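Local coordinates for protein alginate lyase AlgAT5 (Defluviitalea, PDB 5ZQI) that cleaves the polysaccharide alginate, probably by beta-elimination at its glycosidic bonds, as a beta-sandwich lyase of polysaccharide lyase family 7, at residues Ile174-Glu179 / Ile216-Asn221; Glu186-Glu191 / Leu226-Ser231. All blocks are in the same frame, centred on the assembly; numbering follows the deposited sequence.

Interaction 1. Residues Ile174-Glu179 / Ile216-Asn221; sequences IMIRLE and IKVYYN. With SO4 (sulfate ion), chain B.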
ATOM      1  N   ILE A 174      -9.475  -4.929  -3.399  1.00  8.19           N
ATOM      2  CA  ILE A 174      -8.643  -4.694  -4.575  1.00  8.98           C
ATOM      3  C   ILE A 174      -7.218  -4.382  -4.130  1.00  7.31           C
ATOM      4  O   ILE A 174      -6.972  -3.920  -3.016  1.00  7.12           O
ATOM      5  CB  ILE A 174      -9.164  -3.563  -5.497  1.00 10.97           C
ATOM      6  CG1 ILE A 174      -9.165  -2.221  -4.782  1.00 10.72           C
ATOM      7  CG2 ILE A 174     -10.520  -3.898  -6.084  1.00 13.22           C
ATOM      8  CD1 ILE A 174      -9.126  -1.024  -5.755  1.00 14.79           C
ATOM      9  N   MET A 175      -6.270  -4.635  -5.041  1.00  7.88           N
ATOM     10  CA  MET A 175      -4.878  -4.290  -4.838  1.00  8.27           C
ATOM     11  C   MET A 175      -4.299  -3.642  -6.094  1.00  8.89           C
ATOM     12  O   MET A 175      -4.622  -4.036  -7.222  1.00  9.43           O
ATOM     13  CB  MET A 175      -4.010  -5.512  -4.467  1.00  9.34           C
ATOM     14  CG  MET A 175      -4.515  -6.277  -3.245  1.00  9.97           C
ATOM     15  SD  MET A 175      -3.338  -7.413  -2.516  1.00 13.03           S
ATOM     16  CE  MET A 175      -3.113  -8.502  -3.910  1.00 13.39           C
ATOM     17  N   ILE A 176      -3.453  -2.639  -5.881  1.00  6.43           N
ATOM     18  CA  ILE A 176      -2.665  -2.018  -6.937  1.00  6.43           C
ATOM     19  C   ILE A 176      -1.370  -2.810  -7.055  1.00  7.05           C
ATOM     20  O   ILE A 176      -0.543  -2.787  -6.148  1.00  7.12           O
ATOM     21  CB  ILE A 176      -2.408  -0.539  -6.636  1.00  7.47           C
ATOM     22  CG1 ILE A 176      -3.717   0.183  -6.274  1.00  7.93           C
ATOM     23  CG2 ILE A 176      -1.708   0.143  -7.839  1.00  9.04           C
ATOM     24  CD1 ILE A 176      -4.825   0.134  -7.324  1.00 11.73           C
ATOM     25  N   ARG A 177      -1.174  -3.473  -8.190  1.00  7.14           N
ATOM     26  CA  ARG A 177      -0.161  -4.510  -8.325  1.00  7.48           C
ATOM     27  C   ARG A 177       0.735  -4.209  -9.519  1.00  7.96           C
ATOM     28  O   ARG A 177       0.250  -3.885 -10.609  1.00  9.21           O
ATOM     29  CB  ARG A 177      -0.833  -5.861  -8.494  1.00  9.29           C
ATOM     30  CG  ARG A 177       0.099  -7.055  -8.427  1.00  9.11           C
ATOM     31  CD  ARG A 177      -0.728  -8.362  -8.280  1.00 11.93           C
ATOM     32  NE  ARG A 177       0.171  -9.512  -8.287  1.00 11.75           N
ATOM     33  CZ  ARG A 177       0.262 -10.431  -7.337  1.00 10.89           C
ATOM     34  NH1 ARG A 177      -0.576 -10.430  -6.324  1.00 12.94           N
ATOM     35  NH2 ARG A 177       1.158 -11.385  -7.457  1.00 11.79           N
ATOM     36  N   LEU A 178       2.038  -4.363  -9.321  1.00  8.66           N
ATOM     37  CA  LEU A 178       3.026  -4.280 -10.395  1.00  8.50           C
ATOM     38  C   LEU A 178       3.686  -5.641 -10.546  1.00  9.00           C
ATOM     39  O   LEU A 178       4.203  -6.190  -9.571  1.00  9.32           O
ATOM     40  CB  LEU A 178       4.071  -3.212 -10.115  1.00  9.29           C
ATOM     41  CG  LEU A 178       5.067  -3.033 -11.262  1.00  8.98           C
ATOM     42  CD1 LEU A 178       4.485  -2.395 -12.502  1.00  9.80           C
ATOM     43  CD2 LEU A 178       6.276  -2.219 -10.745  1.00 10.98           C
ATOM     44  N   GLU A 179       3.678  -6.173 -11.764  1.00  9.86           N
ATOM     45  CA  GLU A 179       4.382  -7.402 -12.126  1.00 10.58           C
ATOM     46  C   GLU A 179       5.290  -6.983 -13.283  1.00 11.28           C
ATOM     47  O   GLU A 179       4.813  -6.783 -14.400  1.00 12.82           O
ATOM     48  CB  GLU A 179       3.417  -8.516 -12.524  1.00 11.53           C
ATOM     49  CG  GLU A 179       2.465  -8.881 -11.410  1.00 10.80           C
ATOM     50  CD  GLU A 179       1.564 -10.028 -11.713  1.00 11.38           C
ATOM     51  OE1 GLU A 179       1.399 -10.418 -12.894  1.00 14.50           O
ATOM     52  OE2 GLU A 179       0.960 -10.548 -10.750  1.00 12.86           O
ATOM     53  N   ILE A 216     -16.404   0.522  -6.949  1.00  8.48           N
ATOM     54  CA  ILE A 216     -15.051   0.999  -6.707  1.00  8.04           C
ATOM     55  C   ILE A 216     -14.484   1.520  -8.026  1.00  9.53           C
ATOM     56  O   ILE A 216     -14.512   0.822  -9.046  1.00 10.57           O
ATOM     57  CB  ILE A 216     -14.157  -0.112  -6.122  1.00  8.94           C
ATOM     58  CG1 ILE A 216     -14.698  -0.614  -4.783  1.00 11.14           C
ATOM     59  CG2 ILE A 216     -12.714   0.441  -5.975  1.00 12.46           C
ATOM     60  CD1 ILE A 216     -14.047  -1.905  -4.304  1.00  9.77           C
ATOM     61  N   LYS A 217     -14.044   2.772  -8.021  1.00  8.01           N
ATOM     62  CA  LYS A 217     -13.392   3.387  -9.169  1.00  9.29           C
ATOM     63  C   LYS A 217     -11.899   3.543  -8.898  1.00  9.00           C
ATOM     64  O   LYS A 217     -11.495   3.906  -7.788  1.00  9.15           O
ATOM     65  CB  LYS A 217     -14.013   4.755  -9.475  1.00  9.47           C
ATOM     66  CG  LYS A 217     -15.406   4.662 -10.025  1.00 14.36           C
ATOM     67  CD  LYS A 217     -16.032   6.032 -10.257  1.00 18.96           C
ATOM     68  CE  LYS A 217     -17.411   5.881 -10.913  1.00 33.31           C
ATOM     69  NZ  LYS A 217     -18.164   7.168 -10.939  1.00 43.45           N
ATOM     70  N   VAL A 218     -11.073   3.272  -9.918  1.00  8.08           N
ATOM     71  CA  VAL A 218      -9.625   3.480  -9.836  1.00  7.14           C
ATOM     72  C   VAL A 218      -9.191   4.357 -11.000  1.00  8.13           C
ATOM     73  O   VAL A 218      -9.513   4.055 -12.155  1.00  8.80           O
ATOM     74  CB  VAL A 218      -8.851   2.150  -9.851  1.00  7.04           C
ATOM     75  CG1 VAL A 218      -7.357   2.385  -9.617  1.00 10.39           C
ATOM     76  CG2 VAL A 218      -9.378   1.200  -8.760  1.00  8.68           C
ATOM     77  N   TYR A 219      -8.421   5.393 -10.689  1.00  8.27           N
ATOM     78  CA  TYR A 219      -7.844   6.334 -11.626  1.00  8.04           C
ATOM     79  C   TYR A 219      -6.322   6.223 -11.594  1.00  8.40           C
ATOM     80  O   TYR A 219      -5.721   5.969 -10.537  1.00  9.69           O
ATOM     81  CB  TYR A 219      -8.240   7.778 -11.287  1.00 11.80           C
ATOM     82  CG  TYR A 219      -9.717   8.092 -11.209  1.00 10.34           C
ATOM     83  CD1 TYR A 219     -10.482   7.660 -10.127  1.00 12.31           C
ATOM     84  CD2 TYR A 219     -10.356   8.801 -12.219  1.00 11.28           C
ATOM     85  CE1 TYR A 219     -11.833   7.941 -10.046  1.00 13.29           C
ATOM     86  CE2 TYR A 219     -11.702   9.084 -12.135  1.00 12.42           C
ATOM     87  CZ  TYR A 219     -12.428   8.660 -11.050  1.00 14.62           C
ATOM     88  OH  TYR A 219     -13.779   8.964 -11.016  1.00 21.81           O
ATOM     89  N   TYR A 220      -5.709   6.451 -12.755  1.00  9.23           N
ATOM     90  CA  TYR A 220      -4.268   6.485 -12.935  1.00  8.81           C
ATOM     91  C   TYR A 220      -3.904   7.814 -13.581  1.00  9.21           C
ATOM     92  O   TYR A 220      -4.333   8.112 -14.698  1.00 10.28           O
ATOM     93  CB  TYR A 220      -3.808   5.305 -13.810  1.00 11.38           C
ATOM     94  CG  TYR A 220      -2.320   5.175 -14.041  1.00 10.40           C
ATOM     95  CD1 TYR A 220      -1.456   4.874 -13.016  1.00 10.13           C
ATOM     96  CD2 TYR A 220      -1.790   5.332 -15.296  1.00 10.46           C
ATOM     97  CE1 TYR A 220      -0.110   4.738 -13.234  1.00 10.48           C
ATOM     98  CE2 TYR A 220      -0.424   5.207 -15.525  1.00 12.44           C
ATOM     99  CZ  TYR A 220       0.403   4.895 -14.503  1.00 11.98           C
ATOM    100  OH  TYR A 220       1.749   4.749 -14.733  1.00 15.28           O
ATOM    101  N   ASN A 221      -3.156   8.637 -12.846  1.00  9.15           N
ATOM    102  CA  ASN A 221      -2.841  10.004 -13.294  1.00 11.85           C
ATOM    103  C   ASN A 221      -4.088  10.738 -13.773  1.00 12.66           C
ATOM    104  O   ASN A 221      -4.061  11.480 -14.764  1.00 14.18           O
ATOM    105  CB  ASN A 221      -1.778   9.984 -14.391  1.00 11.07           C
ATOM    106  CG  ASN A 221      -0.457   9.441 -13.888  1.00 14.26           C
ATOM    107  OD1 ASN A 221      -0.096   9.634 -12.720  1.00 11.29           O
ATOM    108  ND2 ASN A 221       0.278   8.779 -14.759  1.00 13.77           N
TER
HETATM  109  S   SO4 B 301       0.350 -14.847  -5.839  1.00 31.57           S
HETATM  110  O1  SO4 B 301       0.664 -15.717  -6.973  1.00 42.31           O
HETATM  111  O2  SO4 B 301      -1.056 -14.447  -5.886  1.00 38.68           O
HETATM  112  O3  SO4 B 301       0.628 -15.548  -4.589  1.00 28.25           O
HETATM  113  O4  SO4 B 301       1.158 -13.631  -5.901  1.00 24.16           O
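Ile174 and Ile176 meet Ile216 and Val218 between the two sheets of the beta-sandwich, a worked example of how alternation along a strand separates an oily side from a charged one. Strands 174-179 and 216-220 belong to different sheets, their axes 10.3 Å apart and only 13° from parallel, and no hydrogen bond joins them.

The apolar contact is made by methyl groups. Ile174 CD1 points tip to tip at Val218 CG2, 3.7 Å away, and also lies 3.9 Å from Ile216 CG2, although these two isoleucines slide past each other. Ile174 accepts the crowded position for CG1, between backbone N and carbonyl carbon (chi1 63°), and from there CD1 extends toward the facing sheet. Two residues on, Ile176 CD1 passes Val218 CG1 at 4.1 Å. Ile209 and Val207 of strand 205-212 add to this filling.

Polar contacts occupy the opposite side of strand 174-179. The extended chain of Arg177 brings NE 2.8 Å from Glu179 OE2 in a salt bridge whose hydrogen bond is bent (143° at the hydrogen), with the oxygen tilted out of the guanidinium plane and met on its anti side. Arg177 NH2 gives an almost straight hydrogen bond of 2.7 Å to sulfate O4, which sits at the guanidinium edge; Lys158 and Tyr118 also bind this ion. Glu186 takes NH1 in a second salt bridge, and His160 ND1 pairs with NH2, so the guanidinium is fixed in rotation.

A leucine in place of Arg177 would probably leave Glu179 and Glu186 without their positive mate and weaken the hold on the anion. The sulfate probably came from the crystallisation liquor, yet its setting implies a surface suited to negative groups, consistent with a lyase acting on a polyanionic substrate.

Interaction 2. Residues Glu186-Glu191 / Leu226-Ser231; sequences EGDGEE and LTYNKS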
ATOM      1  N   GLU A 186      -5.824  -5.687  -9.228  1.00  9.31           N
ATOM      2  CA  GLU A 186      -6.131  -7.091  -8.976  1.00 10.52           C
ATOM      3  C   GLU A 186      -7.269  -7.212  -7.967  1.00 12.77           C
ATOM      4  O   GLU A 186      -7.375  -6.417  -7.021  1.00 11.56           O
ATOM      5  CB  GLU A 186      -4.892  -7.820  -8.443  1.00 11.02           C
ATOM      6  CG  GLU A 186      -4.965  -9.322  -8.573  1.00 13.96           C
ATOM      7  CD  GLU A 186      -3.781 -10.049  -7.926  1.00 14.30           C
ATOM      8  OE1 GLU A 186      -3.640  -9.976  -6.672  1.00 18.05           O
ATOM      9  OE2 GLU A 186      -3.004 -10.683  -8.645  1.00 15.23           O
ATOM     10  N   GLY A 187      -8.157  -8.178  -8.203  1.00 13.38           N
ATOM     11  CA  GLY A 187      -9.185  -8.547  -7.263  1.00 15.35           C
ATOM     12  C   GLY A 187      -9.398 -10.043  -7.305  1.00 17.31           C
ATOM     13  O   GLY A 187      -9.463 -10.624  -8.388  1.00 18.80           O
ATOM     14  N   ASP A 188      -9.500 -10.668  -6.135  1.00 21.71           N
ATOM     15  CA  ASP A 188      -9.685 -12.122  -6.027  1.00 26.57           C
ATOM     16  C   ASP A 188      -8.599 -12.856  -6.810  1.00 24.29           C
ATOM     17  O   ASP A 188      -8.837 -13.896  -7.434  1.00 26.55           O
ATOM     18  CB  ASP A 188     -11.079 -12.546  -6.499  1.00 25.02           C
ATOM     19  CG  ASP A 188     -12.177 -11.991  -5.616  1.00 35.93           C
ATOM     20  OD1 ASP A 188     -11.933 -11.827  -4.402  1.00 46.70           O
ATOM     21  OD2 ASP A 188     -13.277 -11.711  -6.134  1.00 43.83           O
ATOM     22  N   GLY A 189      -7.395 -12.295  -6.786  1.00 20.04           N
ATOM     23  CA  GLY A 189      -6.253 -12.917  -7.424  1.00 19.42           C
ATOM     24  C   GLY A 189      -6.250 -12.900  -8.931  1.00 21.24           C
ATOM     25  O   GLY A 189      -5.442 -13.607  -9.538  1.00 20.04           O
ATOM     26  N   GLU A 190      -7.121 -12.118  -9.566  1.00 19.26           N
ATOM     27  CA  GLU A 190      -7.126 -12.003 -11.018  1.00 17.77           C
ATOM     28  C   GLU A 190      -7.159 -10.532 -11.413  1.00 15.14           C
ATOM     29  O   GLU A 190      -7.525  -9.649 -10.628  1.00 15.03           O
ATOM     30  CB  GLU A 190      -8.323 -12.728 -11.653  1.00 19.83           C
ATOM     31  CG  GLU A 190      -8.423 -14.217 -11.315  1.00 21.29           C
ATOM     32  CD  GLU A 190      -7.204 -15.031 -11.748  1.00 21.23           C
ATOM     33  OE1 GLU A 190      -6.417 -14.547 -12.597  1.00 26.72           O
ATOM     34  OE2 GLU A 190      -7.034 -16.165 -11.234  1.00 28.04           O
ATOM     35  N   GLU A 191      -6.726 -10.270 -12.638  1.00 14.30           N
ATOM     36  CA  GLU A 191      -6.653  -8.914 -13.150  1.00 13.09           C
ATOM     37  C   GLU A 191      -8.041  -8.358 -13.418  1.00 14.57           C
ATOM     38  O   GLU A 191      -8.876  -9.005 -14.063  1.00 16.77           O
ATOM     39  CB  GLU A 191      -5.837  -8.911 -14.440  1.00 14.38           C
ATOM     40  CG  GLU A 191      -4.410  -9.450 -14.274  1.00 17.59           C
ATOM     41  CD  GLU A 191      -3.599  -9.410 -15.561  1.00 23.74           C
ATOM     42  OE1 GLU A 191      -4.018  -8.737 -16.524  1.00 22.18           O
ATOM     43  OE2 GLU A 191      -2.539 -10.055 -15.606  1.00 21.68           O
ATOM     44  N   LEU A 226     -10.957   1.825 -14.185  1.00 10.02           N
ATOM     45  CA  LEU A 226     -11.793   0.724 -13.718  1.00  9.99           C
ATOM     46  C   LEU A 226     -12.976   1.281 -12.947  1.00 10.06           C
ATOM     47  O   LEU A 226     -12.809   2.174 -12.109  1.00  9.32           O
ATOM     48  CB  LEU A 226     -11.014  -0.226 -12.798  1.00 11.61           C
ATOM     49  CG  LEU A 226     -11.832  -1.321 -12.081  1.00 10.63           C
ATOM     50  CD1 LEU A 226     -12.401  -2.351 -13.028  1.00 13.61           C
ATOM     51  CD2 LEU A 226     -10.884  -1.952 -11.062  1.00 12.87           C
ATOM     52  N   THR A 227     -14.161   0.755 -13.244  1.00 11.44           N
ATOM     53  CA  THR A 227     -15.356   0.875 -12.414  1.00 11.77           C
ATOM     54  C   THR A 227     -15.851  -0.537 -12.112  1.00 11.34           C
ATOM     55  O   THR A 227     -16.180  -1.291 -13.034  1.00 15.68           O
ATOM     56  CB  THR A 227     -16.423   1.694 -13.124  1.00 14.74           C
ATOM     57  OG1 THR A 227     -15.880   2.957 -13.526  1.00 16.28           O
ATOM     58  CG2 THR A 227     -17.598   1.981 -12.184  1.00 13.62           C
ATOM     59  N   TYR A 228     -15.868  -0.899 -10.828  1.00 10.45           N
ATOM     60  CA  TYR A 228     -16.014  -2.291 -10.393  1.00 12.97           C
ATOM     61  C   TYR A 228     -17.119  -2.420  -9.363  1.00  9.46           C
ATOM     62  O   TYR A 228     -17.037  -1.823  -8.293  1.00  9.81           O
ATOM     63  CB  TYR A 228     -14.664  -2.764  -9.839  1.00 11.60           C
ATOM     64  CG  TYR A 228     -14.568  -4.123  -9.216  1.00 15.73           C
ATOM     65  CD1 TYR A 228     -14.921  -5.260  -9.907  1.00 17.18           C
ATOM     66  CD2 TYR A 228     -14.079  -4.259  -7.923  1.00 16.87           C
ATOM     67  CE1 TYR A 228     -14.803  -6.509  -9.305  1.00 16.89           C
ATOM     68  CE2 TYR A 228     -13.951  -5.495  -7.330  1.00 25.02           C
ATOM     69  CZ  TYR A 228     -14.320  -6.616  -8.030  1.00 16.77           C
ATOM     70  OH  TYR A 228     -14.183  -7.848  -7.421  1.00 22.18           O
ATOM     71  N   ASN A 229     -18.156  -3.184  -9.700  1.00 10.76           N
ATOM     72  CA  ASN A 229     -19.232  -3.408  -8.743  1.00 11.66           C
ATOM     73  C   ASN A 229     -18.733  -4.184  -7.530  1.00  9.72           C
ATOM     74  O   ASN A 229     -18.132  -5.251  -7.665  1.00 11.42           O
ATOM     75  CB  ASN A 229     -20.373  -4.195  -9.381  1.00 11.09           C
ATOM     76  CG  ASN A 229     -21.092  -3.433 -10.458  1.00 11.65           C
ATOM     77  OD1 ASN A 229     -21.069  -2.191 -10.477  1.00 11.93           O
ATOM     78  ND2 ASN A 229     -21.723  -4.158 -11.365  1.00 12.61           N
ATOM     79  N   LYS A 230     -19.054  -3.686  -6.343  1.00  9.48           N
ATOM     80  CA  LYS A 230     -18.672  -4.348  -5.109  1.00  9.26           C
ATOM     81  C   LYS A 230     -19.451  -3.780  -3.931  1.00  9.87           C
ATOM     82  O   LYS A 230     -19.422  -2.563  -3.666  1.00 12.02           O
ATOM     83  CB  LYS A 230     -17.150  -4.209  -4.911  1.00 10.92           C
ATOM     84  CG  LYS A 230     -16.631  -4.978  -3.701  1.00 17.84           C
ATOM     85  CD  LYS A 230     -16.739  -6.464  -3.897  1.00 17.50           C
ATOM     86  CE  LYS A 230     -15.583  -7.043  -4.695  1.00 36.55           C
ATOM     87  NZ  LYS A 230     -15.612  -8.536  -4.657  1.00 42.06           N
ATOM     88  N   SER A 231     -20.122  -4.661  -3.219  1.00  9.39           N
ATOM     89  CA  SER A 231     -20.913  -4.335  -2.031  1.00 10.71           C
ATOM     90  C   SER A 231     -20.278  -5.090  -0.869  1.00  9.39           C
ATOM     91  O   SER A 231     -20.496  -6.294  -0.731  1.00 14.87           O
ATOM     92  CB  SER A 231     -22.366  -4.716  -2.251  1.00 10.88           C
ATOM     93  OG  SER A 231     -23.137  -4.544  -1.064  1.00 12.65           O
TER
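Asp188 and Gly189 form the two-residue turn of a beta-hairpin, a type I' turn from Gly187 to Glu190, which faces Tyr228 near the end of edge strand 223-229 and Lys230 just beyond it. The hairpin is closed by a reciprocal backbone pair, Gly187 N to Glu190 O at 2.9 Å and Glu190 N to Gly187 O at 3.0 Å. Both central residues have positive phi, the signature of this turn, and the second of them is a glycine, for which such a value is easily adopted.

In the beta-sandwich, the hairpin ends one sheet's strand 182-187 and starts 190-194, while Tyr228 and Lys230 come from the other sheet and the loop beyond it. No hydrogen bond crosses between the two segments, and the contact is slight and near the surface. The side chain of Tyr228 leaves its strand toward the hairpin, and with CG anti to the backbone N (chi1 175°) its OH ends near Asp188; the ring also touches Ile174 and Leu192. The carboxylate of Asp188 is turned 73° from the tyrosine ring plane.

Lys230 bends its chain at the CB-CG and CG-CD bonds, which brings NZ back beside Tyr228 OH; its CB and CG lie against Ile216, and the side chain also touches Val173. Asp188 and Lys230 carry opposite charges that lie near one another but too far apart for a salt bridge, an attraction probably softened by solvent at this exposed position. Asp188 OD2 lies 4.2 Å from Lys230 NZ and equally 4.2 Å from Tyr228 OH, while NZ and OH themselves are 3.2 Å apart.

Overall arrangement
Interactions 1 and 2, whose centres are 10 Å apart, both bridge the two antiparallel sheets of the sandwich, one inside it and the other at its surface. Along the chain their segments alternate: 174-179, 186-191, 216-221, then 226-231. In each sheet the paired strands are consecutive and adjacent, 172-179 with 182-187 on one side and 215-220 with 223-229 on the other. Probable backbone hydrogen bonds link the contacts directly, Met175 O to Glu186 N at 2.9 Å and Ile216 N to Tyr228 O at 2.8 Å. Two neighbouring hairpins thus face each other, so that the buried apolar layer continues outward into a polar margin.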